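Local coordinates for protein pseudoalteromonas arctica PAMC 21717 (Pseudoalteromonas arctica, PDB 5YL7) that cleaves peptide bonds as a cold-active serine protease of the subtilase family and binds several calcium ions, at residues 2-7 with 111-116; 196-201 with 218-223; 242-247 with 281-286. All blocks are in the same frame, centred on the assembly; numbering follows the deposited sequence.

Contact 1 (2-7 with 111-116); sequences TPNDPR and VTNNGE. With CA (calcium ion), chain C.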
# COMPACT_ATOMS: atom_id res chain seq x y z
N THR A 2 20.60 -0.44 10.07
CA THR A 2 20.11 -1.71 9.58
C THR A 2 19.40 -2.34 10.73
O THR A 2 20.00 -2.56 11.78
CB THR A 2 21.28 -2.67 9.13
OG1 THR A 2 21.97 -2.00 8.04
CG2 THR A 2 20.78 -3.95 8.66
N PRO A 3 18.13 -2.69 10.64
CA PRO A 3 17.50 -3.37 11.73
C PRO A 3 17.92 -4.79 11.96
O PRO A 3 18.47 -5.39 11.10
CB PRO A 3 16.05 -3.22 11.43
CG PRO A 3 15.98 -3.19 10.00
CD PRO A 3 17.23 -2.46 9.49
N ASN A 4 17.54 -5.26 13.13
CA ASN A 4 17.92 -6.59 13.52
C ASN A 4 16.99 -7.74 13.17
O ASN A 4 17.21 -8.90 13.38
CB ASN A 4 18.19 -6.61 15.05
CG ASN A 4 16.97 -6.62 15.85
OD1 ASN A 4 15.82 -6.77 15.41
ND2 ASN A 4 17.16 -6.67 17.19
N ASP A 5 15.92 -7.38 12.40
CA ASP A 5 14.95 -8.39 12.07
C ASP A 5 15.57 -9.50 11.21
O ASP A 5 16.22 -9.17 10.22
CB ASP A 5 13.74 -7.72 11.39
CG ASP A 5 13.19 -6.59 12.21
OD1 ASP A 5 13.84 -5.54 12.23
OD2 ASP A 5 12.18 -6.73 12.93
N PRO A 6 15.30 -10.78 11.53
CA PRO A 6 16.06 -11.83 10.89
C PRO A 6 15.75 -12.00 9.43
O PRO A 6 16.56 -12.54 8.68
CB PRO A 6 15.69 -13.07 11.68
CG PRO A 6 14.37 -12.66 12.37
CD PRO A 6 14.50 -11.24 12.69
N ARG A 7 14.57 -11.59 8.95
CA ARG A 7 14.26 -11.63 7.53
C ARG A 7 14.63 -10.37 6.76
O ARG A 7 14.36 -10.31 5.55
CB ARG A 7 12.79 -11.99 7.31
CG ARG A 7 12.38 -13.29 7.92
CD ARG A 7 13.05 -14.46 7.35
NE ARG A 7 12.69 -14.72 5.99
CZ ARG A 7 11.66 -15.37 5.56
NH1 ARG A 7 10.70 -15.83 6.36
NH2 ARG A 7 11.51 -15.55 4.23
N VAL A 111 6.51 -4.21 12.54
CA VAL A 111 7.29 -3.91 13.75
C VAL A 111 8.73 -4.28 13.52
O VAL A 111 9.01 -5.40 13.09
CB VAL A 111 6.69 -4.63 14.93
CG1 VAL A 111 7.61 -4.32 16.18
CG2 VAL A 111 5.25 -4.28 15.24
N THR A 112 9.62 -3.35 13.71
CA THR A 112 11.00 -3.44 13.30
C THR A 112 11.91 -3.35 14.57
O THR A 112 11.57 -2.72 15.54
CB THR A 112 11.27 -2.36 12.27
OG1 THR A 112 10.39 -2.63 11.15
CG2 THR A 112 12.65 -2.32 11.74
N ASN A 113 13.08 -3.99 14.40
CA ASN A 113 14.07 -4.05 15.53
C ASN A 113 13.54 -4.78 16.65
O ASN A 113 14.00 -4.55 17.80
CB ASN A 113 14.53 -2.66 15.94
CG ASN A 113 15.59 -2.23 15.09
OD1 ASN A 113 16.53 -3.01 14.83
ND2 ASN A 113 15.54 -0.94 14.74
N ASN A 114 12.65 -5.74 16.46
CA ASN A 114 12.11 -6.61 17.50
C ASN A 114 12.67 -8.03 17.43
O ASN A 114 12.13 -8.94 18.03
CB ASN A 114 10.57 -6.59 17.56
CG ASN A 114 9.94 -7.20 16.29
OD1 ASN A 114 10.58 -7.27 15.23
ND2 ASN A 114 8.72 -7.67 16.41
N GLY A 115 13.70 -8.24 16.61
CA GLY A 115 14.31 -9.52 16.54
C GLY A 115 13.55 -10.63 15.98
O GLY A 115 13.83 -11.84 16.11
N GLU A 116 12.44 -10.27 15.24
CA GLU A 116 11.45 -11.20 14.77
C GLU A 116 11.04 -10.83 13.32
O GLU A 116 10.86 -9.64 13.09
CB GLU A 116 10.17 -11.14 15.64
CG GLU A 116 9.12 -12.12 15.29
CD GLU A 116 7.94 -12.08 16.31
OE1 GLU A 116 6.96 -12.82 16.02
OE2 GLU A 116 8.02 -11.30 17.32
CA CA C . 9.95 -7.49 12.86
O HOH W 1 15.28 -6.75 19.45
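Asp5 reaches from the N-terminal segment into the loop 111-116, and the two together hold a calcium ion. The ligand set is consistent with the strong calcium site of subtilisins: a side chain near the N-terminus and a loop that folds round the metal. Asp5 CG lies anti to its own carbonyl carbon (chi1 -53°), which carries the carboxylate over to the loop. Asp5 OD1 takes the N-H of Asn113 N at 2.8 Å on its syn lone pair, while Asp5 OD2 binds the calcium ion at 2.4 Å. Asn114 OD1 comes in across Asp5 at about a right angle, with the amide plane 47° from the carboxylate, and binds the metal at 2.5 Å. The carbonyls of Val111 and Glu116 are further ligands; Asp49 and Val118 complete the shell. Asn4 and Asn113 each bond the other segment's backbone, their amide planes 76° apart. Asn113 OD1 accepts from Asn4 N at 3.0 Å. Asn4 OD1 accepts from Gly115 N at 2.8 Å. Pro3 CB packs on Thr112 CG2. At the outer end, Asn4 ND2 donates to a water at 2.9 Å, and that water donates to Asn113 O.

Contact 2 (196-201 with 218-223); sequences VVIAAG and VVNVAS. With CA (calcium ion), chain F.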
# COMPACT_ATOMS: atom_id res chain seq x y z
N VAL A 196 -2.23 10.85 -1.26
CA VAL A 196 -2.89 9.61 -1.72
C VAL A 196 -1.94 8.86 -2.64
O VAL A 196 -1.62 9.41 -3.70
CB VAL A 196 -4.22 9.93 -2.38
CG1 VAL A 196 -4.90 8.63 -2.77
CG2 VAL A 196 -5.14 10.68 -1.43
N VAL A 197 -1.54 7.66 -2.26
CA VAL A 197 -0.61 6.84 -3.02
C VAL A 197 -1.32 5.63 -3.52
O VAL A 197 -1.98 4.94 -2.74
CB VAL A 197 0.58 6.46 -2.07
CG1 VAL A 197 1.60 5.59 -2.85
CG2 VAL A 197 1.29 7.71 -1.55
N ILE A 198 -1.15 5.32 -4.83
CA ILE A 198 -1.97 4.33 -5.51
C ILE A 198 -1.12 3.44 -6.39
O ILE A 198 -0.15 3.88 -7.04
CB ILE A 198 -3.07 5.00 -6.36
CG1 ILE A 198 -3.89 5.94 -5.46
CG2 ILE A 198 -3.94 3.93 -7.02
CD1 ILE A 198 -5.02 6.67 -6.13
N ALA A 199 -1.44 2.14 -6.36
CA ALA A 199 -0.88 1.17 -7.31
C ALA A 199 -1.40 1.37 -8.70
O ALA A 199 -2.61 1.42 -8.94
CB ALA A 199 -1.19 -0.21 -6.87
N ALA A 200 -0.49 1.39 -9.70
CA ALA A 200 -0.94 1.69 -11.12
C ALA A 200 -1.59 0.57 -11.74
O ALA A 200 -2.26 0.79 -12.85
CB ALA A 200 0.24 2.11 -11.93
N GLY A 201 -1.54 -0.66 -11.26
CA GLY A 201 -2.16 -1.84 -11.86
C GLY A 201 -1.18 -2.75 -12.60
O GLY A 201 -0.07 -2.39 -12.90
N VAL A 218 -3.03 12.35 -7.28
CA VAL A 218 -2.55 11.14 -6.62
C VAL A 218 -1.15 10.88 -7.01
O VAL A 218 -0.67 11.31 -8.05
CB VAL A 218 -3.45 9.92 -6.94
CG1 VAL A 218 -4.93 10.21 -6.62
CG2 VAL A 218 -3.34 9.44 -8.35
N VAL A 219 -0.48 10.06 -6.20
CA VAL A 219 0.88 9.56 -6.54
C VAL A 219 0.67 8.14 -7.08
O VAL A 219 0.39 7.20 -6.31
CB VAL A 219 1.80 9.53 -5.33
CG1 VAL A 219 3.17 9.09 -5.70
CG2 VAL A 219 1.82 10.90 -4.62
N ASN A 220 0.78 7.98 -8.40
CA ASN A 220 0.53 6.70 -9.07
C ASN A 220 1.84 6.01 -9.30
O ASN A 220 2.83 6.61 -9.80
CB ASN A 220 -0.20 6.92 -10.40
CG ASN A 220 -0.82 5.65 -10.91
OD1 ASN A 220 -1.14 4.75 -10.19
ND2 ASN A 220 -1.03 5.61 -12.26
N VAL A 221 1.90 4.75 -8.87
CA VAL A 221 3.19 4.03 -8.68
C VAL A 221 3.25 2.81 -9.59
O VAL A 221 2.41 1.90 -9.51
CB VAL A 221 3.30 3.60 -7.23
CG1 VAL A 221 4.64 2.87 -6.99
CG2 VAL A 221 3.20 4.80 -6.30
N ALA A 222 4.32 2.81 -10.41
CA ALA A 222 4.70 1.61 -11.23
C ALA A 222 5.62 0.74 -10.40
O ALA A 222 6.26 1.14 -9.43
CB ALA A 222 5.36 2.05 -12.52
N SER A 223 5.75 -0.53 -10.82
CA SER A 223 6.55 -1.51 -10.13
C SER A 223 7.82 -1.88 -10.85
O SER A 223 7.73 -2.15 -12.10
CB SER A 223 5.76 -2.77 -9.95
OG SER A 223 6.58 -3.80 -9.39
CA CA F . 0.21 12.36 -9.92
O HOH W 2 -3.08 3.49 -13.12
O HOH W 3 -2.27 12.32 -10.42
O HOH W 4 1.13 12.11 -12.63
O HOH W 5 0.62 14.12 -11.48
O HOH W 6 -0.33 10.99 -11.89
O HOH W 7 -0.95 14.30 -8.81
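Val197 CG1 meets Val221 CG2 at 3.9 Å on one face of a parallel beta pair, and Val219 lies on the same face. On the other face Ile198 leans towards Val218. Its CG1 sits anti to the carbonyl carbon and the chain then runs extended (chi2 -179°). This lays Ile198 CD1 against Val218 CG1 at 3.6 Å. Val196 CG1 touches the same methyl of Val218 more loosely. Four backbone bonds hold the strands in register. Val219 N donates to Val196 O at 2.8 Å, Ile198 N to Val219 O, and Val221 N to Ile198 O. The last, from Ala200 N to Val221 O at 3.0 Å, continues the pairing just past the end of strand 196-199. Here the polar edge begins. Asn220 OD1 lies 3.2 Å from Ala200 CA, and its amide borders the Ala200 methyl. Asn220 ND2 donates to Asn239 OD1 and to a water that lies 2.8 Å from Ala200 O. At the opposite end Val218 O binds a calcium ion at 2.3 Å, along with waters, Asp241 and Glu307. The pair belongs to the central parallel sheet of the subtilase fold. Strand 167-170 flanks 196-199, strand 242-245 flanks 219-224, and helix 280-297 packs on the face of Val197 and Val221.

Contact 3 (242-247 with 281-286); sequences VAAPGG and SMAAPH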
# COMPACT_ATOMS: atom_id res chain seq x y z
N VAL A 242 6.11 7.85 -10.13
CA VAL A 242 7.36 7.21 -9.66
C VAL A 242 7.21 5.71 -9.77
O VAL A 242 6.10 5.20 -9.93
CB VAL A 242 7.68 7.58 -8.19
CG1 VAL A 242 7.85 9.10 -8.01
CG2 VAL A 242 6.61 7.05 -7.25
N ALA A 243 8.35 5.01 -9.64
CA ALA A 243 8.36 3.60 -9.50
C ALA A 243 8.92 3.17 -8.17
O ALA A 243 9.71 3.89 -7.57
CB ALA A 243 9.15 2.96 -10.61
N ALA A 244 8.60 1.94 -7.78
CA ALA A 244 9.17 1.36 -6.54
C ALA A 244 9.19 -0.15 -6.73
O ALA A 244 8.43 -0.67 -7.57
CB ALA A 244 8.39 1.80 -5.32
N PRO A 245 9.95 -0.89 -5.92
CA PRO A 245 9.93 -2.33 -6.05
C PRO A 245 8.62 -2.94 -5.70
O PRO A 245 8.13 -2.83 -4.57
CB PRO A 245 11.07 -2.75 -5.07
CG PRO A 245 11.17 -1.66 -4.14
CD PRO A 245 10.93 -0.43 -4.92
N GLY A 246 8.04 -3.70 -6.64
CA GLY A 246 6.93 -4.58 -6.43
C GLY A 246 7.15 -6.04 -6.69
O GLY A 246 6.28 -6.85 -6.49
N GLY A 247 8.37 -6.32 -7.21
CA GLY A 247 8.79 -7.72 -7.42
C GLY A 247 8.37 -8.29 -8.75
O GLY A 247 7.44 -7.82 -9.39
N SER A 281 0.68 -3.41 -6.19
CA SER A 281 0.18 -3.37 -4.83
C SER A 281 1.29 -3.42 -3.77
O SER A 281 1.05 -3.01 -2.67
CB SER A 281 -0.66 -4.61 -4.54
OG SER A 281 -1.97 -4.53 -5.04
N MET A 282 2.44 -4.00 -4.13
CA MET A 282 3.60 -4.13 -3.25
C MET A 282 4.48 -2.93 -3.42
O MET A 282 5.17 -2.52 -2.47
CB MET A 282 4.36 -5.41 -3.51
CG MET A 282 3.80 -6.73 -2.91
SD MET A 282 2.20 -7.25 -3.55
CE MET A 282 1.14 -6.76 -2.21
N ALA A 283 4.50 -2.33 -4.61
CA ALA A 283 5.28 -1.10 -4.85
C ALA A 283 4.68 0.09 -4.13
O ALA A 283 5.39 0.89 -3.49
CB ALA A 283 5.35 -0.87 -6.37
N ALA A 284 3.37 0.26 -4.21
CA ALA A 284 2.69 1.40 -3.56
C ALA A 284 3.01 1.57 -2.09
O ALA A 284 3.35 2.71 -1.72
CB ALA A 284 1.18 1.34 -3.83
N PRO A 285 2.98 0.55 -1.28
CA PRO A 285 3.25 0.79 0.21
C PRO A 285 4.68 1.14 0.44
O PRO A 285 4.95 1.77 1.48
CB PRO A 285 2.81 -0.51 0.86
CG PRO A 285 2.86 -1.52 -0.28
CD PRO A 285 2.35 -0.79 -1.44
N HIS A 286 5.63 0.79 -0.42
CA HIS A 286 6.98 1.37 -0.29
C HIS A 286 6.90 2.85 -0.39
O HIS A 286 7.55 3.61 0.39
CB HIS A 286 7.92 0.79 -1.33
CG HIS A 286 8.39 -0.64 -1.10
ND1 HIS A 286 7.73 -1.75 -1.55
CD2 HIS A 286 9.50 -1.12 -0.44
CE1 HIS A 286 8.44 -2.81 -1.16
NE2 HIS A 286 9.52 -2.46 -0.51
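Met282 CB rests 3.8 Å from Gly246 O, and the methionine chain then bends away from the strand at CG and SD. Its helix is the long buried one of the subtilase fold. The family's Gly-Thr-Ser-Met-Ala sequence runs into the first turn, and Ser281, the residue before Met282, is probably the nucleophile. The strand 242-245 is the edge strand of the central sheet, and the segment axes stand at 106° to each other. Ala283 comes next; Ala283 CA lies 4.2 Å from Gly246 CA, just past the strand. Ala283 CB presses on Ala244 O at 3.3 Å and meets Ala244 CB at 4.2 Å. The CA-H of Ala283 points to Pro245 O. One turn on, His286 lies with CB beside Ala244 CB and its ring beneath Pro245. CG is anti to the carbonyl carbon (chi1 -73°), which brings the ring back along the helix. There His286 ND1 donates to Met282 O at 2.8 Å, and NE2 bonds His13 ND1. Both ring nitrogens thus have partners, which should fix the ring's rotation. Pro245 CG stands over one face in a CH-pi contact, 4.0 Å from the His286 ring centroid and 7° off its normal.

In the fold
Contacts 2 and 3 are neighbours in the same core, with centres about 8 Å apart. Strands 219-224 and 242-245 lie side by side in the sheet; Ala222 O and Ala244 N, 3.0 Å apart, probably share a hydrogen bond. Helix 280-297, half of contact 3, also packs on contact 2: Ala283 touches Val221 and Ser223. Ser281 lies in the first turn of this helix, and its OG bonds His100 NE2, consistent with a Ser-His-Asp triad completed by Asp41. Contact 1 is a separate surface site, its centre about 21 Å from that of contact 3 and about 27 Å from that of contact 2. Contacts 1 and 2 hold different calcium ions on opposite sides of the chain's centre.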